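Local atomic coordinates of GTP cyclohydrolase 1 type 2 homolog (Escherichia coli, Escherichia coli O157:H7, PDB entry 1NMP), a protein that binds divalent metal ions as a ring-shaped homohexamer and may help degrade radiation-damaged nucleotides. Residues A[62-67]-A[95-100]. Residues are numbered along the deposited sequence; the frame is centred on the assembly and turned at random.
Sequences VHHGYF and GWHLPL. With MG (magnesium ion), chain H.
The carbonyl oxygen of W96 takes a hydrogen bond from H63 ND1 at 3.1 Å and also receives a C-H...O contact from H63 CA. ND1 approaches W96 O on a lone pair in the carbonyl plane, while the oxygen lies 20° out of the imidazole plane. A chi1 of 173° sets CG of H63 opposite the backbone N and carries the ring toward 95-100. Its NE2 binds a magnesium ion 2.5 Å away, whose other protein ligands include D101 and E219. The bond at ND1 and the metal at NE2 together hold the ring's rotation, and the former probably makes NE2 a better donor. H97 O sits in plane at the ring edge, 3.2 Å from H63 CE1. The H97 imidazole meets H63 obliquely, the ring planes 43° apart; D21 holds its ND1, and it does not coordinate this ion. CD2 of H63 lies over one face of H64, which lies beside a second magnesium ion and probably binds it. At the strand ends, W96 N donates to V62 O at 3.0 Å, continuing the parallel pairing of V62 with G95. Strands 59-62 and 92-95 thus end side by side in the five-stranded mixed sheet, the first bringing H63 and H64 to the metal centre and leading on toward helix 77-88, the second running through W96 and H97 directly into helix 98-102.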
# COMPACT_ATOMS: atom_id res chain seq x y z
N VAL A 62 -16.13 -2.74 -38.45
CA VAL A 62 -16.35 -2.48 -37.02
C VAL A 62 -17.81 -2.13 -36.77
O VAL A 62 -18.56 -1.86 -37.72
CB VAL A 62 -15.51 -1.20 -36.54
CG1 VAL A 62 -13.99 -1.46 -36.57
CG2 VAL A 62 -15.89 0.03 -37.43
N HIS A 63 -18.22 -2.05 -35.49
CA HIS A 63 -19.58 -1.58 -35.13
C HIS A 63 -19.55 0.00 -35.02
O HIS A 63 -20.54 0.72 -35.36
CB HIS A 63 -19.94 -2.24 -33.80
CG HIS A 63 -21.22 -1.76 -33.18
ND1 HIS A 63 -22.41 -1.71 -33.86
CD2 HIS A 63 -21.50 -1.39 -31.90
CE1 HIS A 63 -23.36 -1.31 -33.05
NE2 HIS A 63 -22.83 -1.12 -31.85
N HIS A 64 -18.43 0.54 -34.51
CA HIS A 64 -18.23 2.01 -34.35
C HIS A 64 -17.19 2.61 -35.26
O HIS A 64 -15.98 2.45 -35.00
CB HIS A 64 -17.79 2.33 -32.92
CG HIS A 64 -18.79 1.92 -31.88
ND1 HIS A 64 -18.47 1.07 -30.84
CD2 HIS A 64 -20.09 2.26 -31.69
CE1 HIS A 64 -19.52 0.92 -30.05
NE2 HIS A 64 -20.52 1.62 -30.55
N GLY A 65 -17.61 3.28 -36.33
CA GLY A 65 -16.65 3.87 -37.26
C GLY A 65 -16.52 5.39 -37.07
O GLY A 65 -16.47 5.85 -35.91
N TYR A 66 -16.50 6.18 -38.18
CA TYR A 66 -16.33 7.66 -38.09
C TYR A 66 -17.51 8.45 -38.63
O TYR A 66 -18.55 7.89 -39.01
CB TYR A 66 -15.06 8.11 -38.86
CG TYR A 66 -13.85 7.27 -38.56
CD1 TYR A 66 -13.66 6.71 -37.28
CD2 TYR A 66 -12.88 7.01 -39.53
CE1 TYR A 66 -12.52 5.88 -36.98
CE2 TYR A 66 -11.75 6.22 -39.24
CZ TYR A 66 -11.57 5.66 -37.97
OH TYR A 66 -10.42 4.83 -37.67
N PHE A 67 -17.39 9.76 -38.63
CA PHE A 67 -18.45 10.53 -39.28
C PHE A 67 -19.80 10.52 -38.63
O PHE A 67 -20.83 10.37 -39.31
CB PHE A 67 -18.61 10.01 -40.71
CG PHE A 67 -17.28 9.83 -41.45
CD1 PHE A 67 -16.26 10.79 -41.35
CD2 PHE A 67 -17.07 8.71 -42.26
CE1 PHE A 67 -15.04 10.65 -42.04
CE2 PHE A 67 -15.83 8.55 -42.96
CZ PHE A 67 -14.83 9.53 -42.84
N GLY A 95 -18.19 0.21 -41.60
CA GLY A 95 -18.75 0.25 -40.26
C GLY A 95 -20.22 0.08 -40.33
O GLY A 95 -20.82 0.60 -41.28
N TRP A 96 -20.81 -0.67 -39.36
CA TRP A 96 -22.27 -0.86 -39.25
C TRP A 96 -22.67 -0.65 -37.80
O TRP A 96 -22.26 -1.41 -36.90
CB TRP A 96 -22.68 -2.27 -39.68
CG TRP A 96 -22.93 -2.37 -41.17
CD1 TRP A 96 -24.08 -1.99 -41.87
CD2 TRP A 96 -22.01 -2.81 -42.15
NE1 TRP A 96 -23.91 -2.18 -43.22
CE2 TRP A 96 -22.64 -2.68 -43.42
CE3 TRP A 96 -20.70 -3.31 -42.10
CZ2 TRP A 96 -21.98 -3.04 -44.65
CZ3 TRP A 96 -20.03 -3.66 -43.34
CH2 TRP A 96 -20.69 -3.51 -44.58
N HIS A 97 -23.51 0.35 -37.56
CA HIS A 97 -23.91 0.70 -36.22
C HIS A 97 -25.24 0.07 -35.86
O HIS A 97 -25.27 -1.15 -35.62
CB HIS A 97 -23.95 2.25 -36.08
CG HIS A 97 -24.18 2.73 -34.67
ND1 HIS A 97 -25.00 3.80 -34.38
CD2 HIS A 97 -23.76 2.24 -33.48
CE1 HIS A 97 -25.09 3.94 -33.06
NE2 HIS A 97 -24.35 3.00 -32.49
N LEU A 98 -26.36 0.81 -35.84
CA LEU A 98 -27.64 0.19 -35.44
C LEU A 98 -28.06 -1.12 -36.17
O LEU A 98 -28.72 -2.04 -35.56
CB LEU A 98 -28.79 1.20 -35.51
CG LEU A 98 -28.55 2.50 -34.77
CD1 LEU A 98 -29.87 3.30 -34.92
CD2 LEU A 98 -28.20 2.26 -33.31
N PRO A 99 -27.74 -1.23 -37.48
CA PRO A 99 -28.14 -2.49 -38.11
C PRO A 99 -27.40 -3.67 -37.46
O PRO A 99 -27.94 -4.82 -37.38
CB PRO A 99 -27.74 -2.29 -39.57
CG PRO A 99 -27.97 -0.80 -39.77
CD PRO A 99 -27.39 -0.22 -38.51
N LEU A 100 -26.15 -3.44 -37.00
CA LEU A 100 -25.45 -4.56 -36.35
C LEU A 100 -25.91 -4.68 -34.86
O LEU A 100 -25.54 -5.64 -34.12
CB LEU A 100 -23.94 -4.39 -36.47
CG LEU A 100 -23.09 -5.54 -35.93
CD1 LEU A 100 -23.51 -6.82 -36.63
CD2 LEU A 100 -21.60 -5.22 -36.25
MG MG H . -24.62 -0.34 -30.36